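Local coordinates for penicillin-binding protein PbpB (Mycobacterium tuberculosis, PDB 6KGU) that cross-links the peptide subunits of peptidoglycan during cell-wall synthesis and is inactivated by beta-lactams, at residues Q292-D306 and S324-V336. Numbering follows the deposited sequence. Where two conformers were deposited one is given.
Sequences QVPGSIQMGGVTVHD and SSNVGTLMLSQRV. With AZR (2-({[(1Z)-1-(2-amino-1,3-thiazol-4-yl)-2-oxo-2-{[(2S,3S)-1-oxo-3-(sulfoamino)butan-2-yl]amino}ethylidene]amino}oxy)-2-methylpropanoic acid), chain B.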
ATOM      1  N   GLN A 292     -22.454   0.229  22.995  1.00 30.34           N
ATOM      2  CA  GLN A 292     -22.549   1.429  23.819  1.00 34.69           C
ATOM      3  C   GLN A 292     -21.129   1.950  23.998  1.00 35.44           C
ATOM      4  O   GLN A 292     -20.328   1.344  24.718  1.00 33.04           O
ATOM      5  CB  GLN A 292     -23.200   1.135  25.174  1.00 29.54           C
ATOM      6  CG  GLN A 292     -24.605   0.506  25.092  1.00 30.05           C
ATOM      7  CD  GLN A 292     -25.566   1.346  24.255  1.00 39.07           C
ATOM      8  OE1 GLN A 292     -25.592   2.570  24.355  1.00 34.33           O
ATOM      9  NE2 GLN A 292     -26.351   0.681  23.406  1.00 39.02           N
ATOM     10  N   VAL A 293     -20.808   3.061  23.342  1.00 32.38           N
ATOM     11  CA  VAL A 293     -19.414   3.478  23.230  1.00 33.38           C
ATOM     12  C   VAL A 293     -19.239   4.806  23.970  1.00 31.26           C
ATOM     13  O   VAL A 293     -19.748   5.840  23.517  1.00 30.16           O
ATOM     14  CB  VAL A 293     -18.988   3.583  21.759  1.00 32.85           C
ATOM     15  CG1 VAL A 293     -17.484   3.889  21.633  1.00 28.26           C
ATOM     16  CG2 VAL A 293     -19.357   2.272  21.020  1.00 30.81           C
ATOM     17  N   PRO A 294     -18.547   4.825  25.103  1.00 34.09           N
ATOM     18  CA  PRO A 294     -18.264   6.093  25.790  1.00 34.54           C
ATOM     19  C   PRO A 294     -17.206   6.901  25.056  1.00 34.88           C
ATOM     20  O   PRO A 294     -16.502   6.414  24.171  1.00 36.80           O
ATOM     21  CB  PRO A 294     -17.750   5.655  27.165  1.00 32.72           C
ATOM     22  CG  PRO A 294     -17.206   4.273  26.938  1.00 39.75           C
ATOM     23  CD  PRO A 294     -18.102   3.655  25.886  1.00 35.18           C
ATOM     24  N   GLY A 295     -17.067   8.159  25.479  1.00 38.64           N
ATOM     25  CA  GLY A 295     -16.112   9.052  24.842  1.00 33.14           C
ATOM     26  C   GLY A 295     -14.675   8.734  25.177  1.00 34.81           C
ATOM     27  O   GLY A 295     -13.769   9.139  24.441  1.00 36.22           O
ATOM     28  N   SER A 296     -14.441   8.029  26.276  1.00 33.44           N
ATOM     29  CA  SER A 296     -13.084   7.676  26.648  1.00 38.36           C
ATOM     30  C   SER A 296     -13.157   6.496  27.587  1.00 39.55           C
ATOM     31  O   SER A 296     -14.187   6.253  28.213  1.00 46.77           O
ATOM     32  CB  SER A 296     -12.346   8.853  27.305  1.00 42.83           C
ATOM     33  OG  SER A 296     -13.128   9.421  28.335  1.00 49.48           O
ATOM     34  N   ILE A 297     -12.050   5.760  27.679  1.00 38.53           N
ATOM     35  CA  ILE A 297     -11.933   4.684  28.652  1.00 37.95           C
ATOM     36  C   ILE A 297     -10.505   4.628  29.175  1.00 44.81           C
ATOM     37  O   ILE A 297      -9.559   5.106  28.544  1.00 39.33           O
ATOM     38  CB  ILE A 297     -12.315   3.298  28.081  1.00 39.52           C
ATOM     39  CG1 ILE A 297     -11.426   2.924  26.889  1.00 37.87           C
ATOM     40  CG2 ILE A 297     -13.794   3.231  27.723  1.00 46.08           C
ATOM     41  CD1 ILE A 297     -11.582   1.471  26.496  1.00 42.25           C
ATOM     42  N   GLN A 298     -10.374   4.006  30.342  1.00 45.34           N
ATOM     43  CA  GLN A 298      -9.091   3.659  30.937  1.00 45.54           C
ATOM     44  C   GLN A 298      -8.797   2.201  30.612  1.00 44.14           C
ATOM     45  O   GLN A 298      -9.556   1.308  31.002  1.00 44.79           O
ATOM     46  CB  GLN A 298      -9.118   3.867  32.450  1.00 50.18           C
ATOM     47  CG  GLN A 298      -9.520   5.268  32.877  1.00 53.33           C
ATOM     48  CD  GLN A 298      -8.489   6.301  32.482  1.00 64.56           C
ATOM     49  OE1 GLN A 298      -8.829   7.447  32.171  1.00 71.10           O
ATOM     50  NE2 GLN A 298      -7.213   5.904  32.488  1.00 59.62           N
ATOM     51  N   MET A 299      -7.709   1.960  29.897  1.00 37.83           N
ATOM     52  CA  MET A 299      -7.364   0.605  29.508  1.00 42.35           C
ATOM     53  C   MET A 299      -5.856   0.450  29.600  1.00 39.94           C
ATOM     54  O   MET A 299      -5.120   1.342  29.182  1.00 40.84           O
ATOM     55  CB  MET A 299      -7.866   0.300  28.084  1.00 43.76           C
ATOM     56  CG  MET A 299      -7.535  -1.080  27.593  1.00 37.95           C
ATOM     57  SD  MET A 299      -8.292  -1.473  26.007  1.00 41.15           S
ATOM     58  CE  MET A 299      -7.542  -3.066  25.682  1.00 32.16           C
ATOM     59  N   GLY A 300      -5.404  -0.676  30.150  1.00 41.88           N
ATOM     60  CA  GLY A 300      -3.973  -0.924  30.219  1.00 42.30           C
ATOM     61  C   GLY A 300      -3.191   0.176  30.907  1.00 51.19           C
ATOM     62  O   GLY A 300      -2.029   0.406  30.568  1.00 49.25           O
ATOM     63  N   GLY A 301      -3.809   0.871  31.859  1.00 48.17           N
ATOM     64  CA  GLY A 301      -3.177   1.953  32.577  1.00 49.10           C
ATOM     65  C   GLY A 301      -3.242   3.305  31.905  1.00 54.76           C
ATOM     66  O   GLY A 301      -2.823   4.296  32.509  1.00 58.19           O
ATOM     67  N   VAL A 302      -3.756   3.384  30.679  1.00 50.23           N
ATOM     68  CA  VAL A 302      -3.735   4.619  29.913  1.00 52.44           C
ATOM     69  C   VAL A 302      -5.171   5.019  29.556  1.00 51.40           C
ATOM     70  O   VAL A 302      -6.119   4.241  29.697  1.00 47.65           O
ATOM     71  CB  VAL A 302      -2.849   4.493  28.655  1.00 53.41           C
ATOM     72  CG1 VAL A 302      -3.553   3.693  27.556  1.00 48.37           C
ATOM     73  CG2 VAL A 302      -2.392   5.865  28.168  1.00 61.49           C
ATOM     74  N   THR A 303      -5.317   6.262  29.109  1.00 47.40           N
ATOM     75  CA  THR A 303      -6.605   6.856  28.776  1.00 49.92           C
ATOM     76  C   THR A 303      -6.722   6.980  27.267  1.00 53.28           C
ATOM     77  O   THR A 303      -5.917   7.674  26.634  1.00 52.37           O
ATOM     78  CB  THR A 303      -6.760   8.228  29.430  1.00 57.56           C
ATOM     79  OG1 THR A 303      -6.860   8.063  30.846  1.00 57.93           O
ATOM     80  CG2 THR A 303      -8.003   8.940  28.904  1.00 50.60           C
ATOM     81  N   VAL A 304      -7.730   6.326  26.694  1.00 45.67           N
ATOM     82  CA  VAL A 304      -7.997   6.384  25.264  1.00 47.41           C
ATOM     83  C   VAL A 304      -9.271   7.179  25.053  1.00 45.89           C
ATOM     84  O   VAL A 304     -10.271   6.948  25.737  1.00 44.22           O
ATOM     85  CB  VAL A 304      -8.106   4.984  24.641  1.00 49.97           C
ATOM     86  CG1 VAL A 304      -7.960   5.089  23.135  1.00 45.85           C
ATOM     87  CG2 VAL A 304      -7.033   4.087  25.213  1.00 43.94           C
ATOM     88  N   HIS A 305      -9.224   8.116  24.110  1.00 39.47           N
ATOM     89  CA  HIS A 305     -10.294   9.060  23.851  1.00 40.26           C
ATOM     90  C   HIS A 305     -10.570   9.039  22.356  1.00 41.41           C
ATOM     91  O   HIS A 305      -9.660   8.829  21.551  1.00 40.90           O
ATOM     92  CB  HIS A 305      -9.899  10.474  24.341  1.00 43.02           C
ATOM     93  CG  HIS A 305     -11.028  11.464  24.385  0.34 46.19           C
ATOM     94  ND1 HIS A 305     -11.148  12.423  25.373  0.62 48.98           N
ATOM     95  CD2 HIS A 305     -12.087  11.664  23.555  0.42 48.96           C
ATOM     96  CE1 HIS A 305     -12.228  13.155  25.148  1.00 46.80           C
ATOM     97  NE2 HIS A 305     -12.814  12.720  24.053  0.65 49.57           N
ATOM     98  N   ASP A 306     -11.830   9.223  21.986  1.00 34.49           N
ATOM     99  CA  ASP A 306     -12.140   9.328  20.570  1.00 30.92           C
ATOM    100  C   ASP A 306     -11.756  10.713  20.044  1.00 37.78           C
ATOM    101  O   ASP A 306     -11.528  11.653  20.802  1.00 39.37           O
ATOM    102  CB  ASP A 306     -13.617   9.025  20.337  1.00 31.85           C
ATOM    103  CG  ASP A 306     -13.905   7.515  20.306  1.00 28.17           C
ATOM    104  OD1 ASP A 306     -12.942   6.718  20.255  1.00 31.23           O
ATOM    105  OD2 ASP A 306     -15.087   7.131  20.308  1.00 30.23           O
ATOM    106  N   SER A 324     -14.669   5.443  12.988  1.00 27.83           N
ATOM    107  CA  SER A 324     -13.322   5.314  13.542  1.00 29.09           C
ATOM    108  C   SER A 324     -13.294   5.715  15.023  1.00 31.38           C
ATOM    109  O   SER A 324     -12.552   6.604  15.444  1.00 30.05           O
ATOM    110  CB  SER A 324     -12.307   6.118  12.725  1.00 25.59           C
ATOM    111  OG  SER A 324     -11.000   5.530  12.805  1.00 30.37           O
ATOM    112  N   SER A 325     -14.124   5.031  15.816  1.00 27.84           N
ATOM    113  CA  SER A 325     -14.081   5.160  17.272  1.00 27.33           C
ATOM    114  C   SER A 325     -12.932   4.311  17.805  1.00 27.90           C
ATOM    115  O   SER A 325     -12.948   3.082  17.663  1.00 27.68           O
ATOM    116  CB  SER A 325     -15.411   4.738  17.894  1.00 25.02           C
ATOM    117  OG  SER A 325     -15.298   4.651  19.312  1.00 28.62           O
ATOM    118  N   ASN A 326     -11.898   4.971  18.352  1.00 29.25           N
ATOM    119  CA  ASN A 326     -10.829   4.253  19.044  1.00 31.81           C
ATOM    120  C   ASN A 326     -11.376   3.490  20.244  1.00 32.68           C
ATOM    121  O   ASN A 326     -10.983   2.344  20.494  1.00 30.56           O
ATOM    122  CB  ASN A 326      -9.730   5.215  19.525  1.00 33.50           C
ATOM    123  CG  ASN A 326      -8.910   5.829  18.390  1.00 34.34           C
ATOM    124  OD1 ASN A 326      -8.970   5.403  17.239  1.00 32.86           O
ATOM    125  ND2 ASN A 326      -8.124   6.840  18.733  1.00 40.91           N
ATOM    126  N   VAL A 327     -12.257   4.128  21.016  1.00 28.67           N
ATOM    127  CA  VAL A 327     -12.839   3.478  22.189  1.00 31.60           C
ATOM    128  C   VAL A 327     -13.631   2.241  21.778  1.00 29.70           C
ATOM    129  O   VAL A 327     -13.491   1.165  22.373  1.00 28.68           O
ATOM    130  CB  VAL A 327     -13.711   4.475  22.969  1.00 29.92           C
ATOM    131  CG1 VAL A 327     -14.505   3.749  24.063  1.00 32.47           C
ATOM    132  CG2 VAL A 327     -12.832   5.600  23.573  1.00 35.19           C
ATOM    133  N   GLY A 328     -14.480   2.373  20.757  1.00 27.16           N
ATOM    134  CA  GLY A 328     -15.216   1.212  20.281  1.00 26.94           C
ATOM    135  C   GLY A 328     -14.288   0.118  19.792  1.00 29.58           C
ATOM    136  O   GLY A 328     -14.535  -1.073  20.016  1.00 27.83           O
ATOM    137  N   THR A 329     -13.192   0.506  19.134  1.00 28.03           N
ATOM    138  CA  THR A 329     -12.247  -0.495  18.643  1.00 26.52           C
ATOM    139  C   THR A 329     -11.629  -1.271  19.800  1.00 30.87           C
ATOM    140  O   THR A 329     -11.510  -2.500  19.744  1.00 27.76           O
ATOM    141  CB  THR A 329     -11.175   0.184  17.794  1.00 27.98           C
ATOM    142  OG1 THR A 329     -11.793   0.737  16.618  1.00 27.86           O
ATOM    143  CG2 THR A 329     -10.094  -0.832  17.358  1.00 28.93           C
ATOM    144  N   LEU A 330     -11.271  -0.573  20.876  1.00 26.89           N
ATOM    145  CA  LEU A 330     -10.615  -1.243  21.997  1.00 32.87           C
ATOM    146  C   LEU A 330     -11.597  -2.086  22.798  1.00 26.48           C
ATOM    147  O   LEU A 330     -11.229  -3.152  23.298  1.00 31.01           O
ATOM    148  CB  LEU A 330      -9.919  -0.221  22.892  1.00 27.63           C
ATOM    149  CG  LEU A 330      -8.678   0.393  22.237  1.00 31.88           C
ATOM    150  CD1 LEU A 330      -8.114   1.506  23.102  1.00 37.76           C
ATOM    151  CD2 LEU A 330      -7.633  -0.665  21.984  1.00 28.19           C
ATOM    152  N   MET A 331     -12.846  -1.632  22.941  1.00 27.83           N
ATOM    153  CA  MET A 331     -13.849  -2.454  23.606  0.50 28.72           C
ATOM    154  C   MET A 331     -14.043  -3.775  22.876  1.00 29.25           C
ATOM    155  O   MET A 331     -14.060  -4.844  23.496  1.00 28.87           O
ATOM    156  CB  MET A 331     -15.166  -1.689  23.705  0.50 28.80           C
ATOM    157  CG  MET A 331     -15.057  -0.487  24.616  0.50 29.01           C
ATOM    158  SD  MET A 331     -16.615   0.332  24.856  0.50 35.79           S
ATOM    159  CE  MET A 331     -17.631  -1.046  25.350  0.50 34.59           C
ATOM    160  N   LEU A 332     -14.169  -3.720  21.545  1.00 24.59           N
ATOM    161  CA  LEU A 332     -14.282  -4.936  20.741  1.00 28.23           C
ATOM    162  C   LEU A 332     -13.000  -5.747  20.778  1.00 24.31           C
ATOM    163  O   LEU A 332     -13.042  -6.980  20.801  1.00 29.27           O
ATOM    164  CB  LEU A 332     -14.614  -4.591  19.280  1.00 30.86           C
ATOM    165  CG  LEU A 332     -15.986  -3.996  18.972  1.00 30.81           C
ATOM    166  CD1 LEU A 332     -16.013  -3.436  17.534  1.00 23.71           C
ATOM    167  CD2 LEU A 332     -17.098  -5.049  19.204  1.00 27.09           C
ATOM    168  N   SER A 333     -11.846  -5.075  20.735  1.00 25.27           N
ATOM    169  CA  SER A 333     -10.577  -5.793  20.851  1.00 29.21           C
ATOM    170  C   SER A 333     -10.472  -6.526  22.192  1.00 32.62           C
ATOM    171  O   SER A 333      -9.849  -7.593  22.267  1.00 34.19           O
ATOM    172  CB  SER A 333      -9.397  -4.821  20.674  1.00 25.66           C
ATOM    173  OG  SER A 333      -9.401  -4.241  19.377  1.00 32.76           O
ATOM    174  N   GLN A 334     -11.069  -5.974  23.256  1.00 30.63           N
ATOM    175  CA  GLN A 334     -11.061  -6.656  24.552  1.00 35.22           C
ATOM    176  C   GLN A 334     -11.744  -8.014  24.468  1.00 39.31           C
ATOM    177  O   GLN A 334     -11.364  -8.941  25.192  1.00 33.86           O
ATOM    178  CB  GLN A 334     -11.746  -5.812  25.633  1.00 31.01           C
ATOM    179  CG  GLN A 334     -10.973  -4.603  26.125  1.00 30.96           C
ATOM    180  CD  GLN A 334     -11.783  -3.784  27.122  1.00 36.10           C
ATOM    181  OE1 GLN A 334     -12.773  -4.268  27.663  1.00 38.77           O
ATOM    182  NE2 GLN A 334     -11.376  -2.531  27.356  1.00 35.84           N
ATOM    183  N   ARG A 335     -12.756  -8.152  23.596  1.00 30.45           N
ATOM    184  CA  ARG A 335     -13.380  -9.458  23.411  1.00 32.43           C
ATOM    185  C   ARG A 335     -12.410 -10.429  22.757  1.00 37.43           C
ATOM    186  O   ARG A 335     -12.393 -11.620  23.092  1.00 33.65           O
ATOM    187  CB  ARG A 335     -14.650  -9.331  22.568  1.00 28.59           C
ATOM    188  CG  ARG A 335     -15.585  -8.198  22.980  1.00 32.65           C
ATOM    189  CD  ARG A 335     -16.836  -8.185  22.092  1.00 26.71           C
ATOM    190  NE  ARG A 335     -17.834  -7.217  22.556  1.00 29.46           N
ATOM    191  CZ  ARG A 335     -19.042  -7.072  22.018  1.00 36.60           C
ATOM    192  NH1 ARG A 335     -19.397  -7.841  20.999  1.00 35.38           N
ATOM    193  NH2 ARG A 335     -19.896  -6.169  22.503  1.00 31.11           N
ATOM    194  N   VAL A 336     -11.595  -9.932  21.822  1.00 29.63           N
ATOM    195  CA  VAL A 336     -10.642 -10.776  21.113  1.00 33.08           C
ATOM    196  C   VAL A 336      -9.566 -11.294  22.059  1.00 32.15           C
ATOM    197  O   VAL A 336      -9.232 -12.484  22.051  1.00 31.39           O
ATOM    198  CB  VAL A 336     -10.020  -9.999  19.936  1.00 32.82           C
ATOM    199  CG1 VAL A 336      -8.908 -10.800  19.280  1.00 28.39           C
ATOM    200  CG2 VAL A 336     -11.096  -9.631  18.920  1.00 26.49           C
TER
HETATM  201  C7  AZR B 701      -9.404   9.654  14.468  1.00 36.47           C
HETATM  202  S8  AZR B 701      -1.841   6.306  16.328  1.00 64.23           S
HETATM  203  O9  AZR B 701      -6.415   6.958  12.484  1.00 31.29           O
HETATM  204  O10 AZR B 701      -6.678   8.074  17.055  1.00 42.19           O
HETATM  205  O11 AZR B 701      -5.834  11.010  16.292  1.00 47.11           O
HETATM  206  N12 AZR B 701      -9.398   7.986  12.639  1.00 32.34           N
HETATM  207  N13 AZR B 701      -6.429   8.445  14.820  1.00 34.59           N
HETATM  208  N14 AZR B 701      -4.560  10.376  16.389  1.00 46.91           N
HETATM  209  N15 AZR B 701      -2.188   8.870  16.288  1.00 49.67           N
HETATM  210  N16 AZR B 701       0.066   8.201  16.200  1.00 45.76           N
HETATM  211  S17 AZR B 701      -9.735   8.552  11.185  1.00 34.08           S
HETATM  212  C18 AZR B 701      -8.565   8.748  13.585  1.00 32.77           C
HETATM  213  C19 AZR B 701      -7.657   7.792  14.379  1.00 36.57           C
HETATM  214  C20 AZR B 701      -7.205   6.714  13.361  1.00 34.25           C
HETATM  215  C21 AZR B 701      -6.013   8.473  16.100  1.00 45.67           C
HETATM  216  C22 AZR B 701      -4.678   9.106  16.289  1.00 49.18           C
HETATM  217  C23 AZR B 701      -5.760  12.417  16.341  1.00 55.36           C
HETATM  218  C24 AZR B 701      -3.445   8.279  16.324  1.00 46.61           C
HETATM  219  C25 AZR B 701      -3.455   6.921  16.354  1.00 45.57           C
HETATM  220  C26 AZR B 701      -1.248   7.949  16.277  1.00 48.50           C
HETATM  221  C27 AZR B 701      -5.111  12.853  15.040  1.00 52.32           C
HETATM  222  C28 AZR B 701      -7.149  13.013  16.491  1.00 53.23           C
HETATM  223  C29 AZR B 701      -4.895  12.804  17.539  1.00 48.12           C
HETATM  224  O30 AZR B 701      -4.662  12.056  18.464  1.00 54.18           O
HETATM  225  O31 AZR B 701      -4.477  14.030  17.484  1.00 56.48           O
HETATM  226  O32 AZR B 701     -10.656   9.620  11.327  1.00 36.19           O
HETATM  227  O33 AZR B 701     -10.531   7.426  10.461  1.00 32.28           O
HETATM  228  O34 AZR B 701      -8.515   8.713  10.484  1.00 37.19           O
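Ser-325 points OG away from its backbone N (chi1 170°), while Asp-306 swings its carboxylate back beside its backbone N, and the two meet at the start of helix 326-336. This helix start lies at what fits the SxN motif of the transpeptidase domain, Ser-324 to Asn-326, beside a beta-hairpin. Ser-325 is the N-cap: OG accepts from Gly-328 N at 2.8 Å and donates to Asp-306 OD2 at 2.7 Å. The other carboxylate oxygen, Asp-306 OD1, takes Val-327 N at 2.8 Å in a nearly straight bond (175°). Both oxygens are met on their syn sides, 19° out of the carboxylate plane, and one carboxylate thus grips the cap hydroxyl and a backbone N-H of the first turn together; the helix N-terminus would probably stabilise its negative charge. His-310 is a further partner of OD2.

The hairpin, strands 296-299 and 302-305 closed by a type I' turn, packs on the helix. Val-327 sets its two methyls against it, CG1 lying 3.8 Å from Ile-297 CG2, whereas CG2 faces the Val-304 carbonyl. Val-304 and Leu-330 meet tip to tip, CG2 to CD1 at 3.5 Å. Near the turn, extended Met-299 receives a weak bond from Gln-334 NE2 on its SD.

Ser-324 and Asn-326 both bind Lys-272. Asn-326 ND2 donates to AZR O10, and Ser-324 OG accepts from the sulfoamino nitrogen N12 of ring-opened aztreonam (AZR) at 2.9 Å.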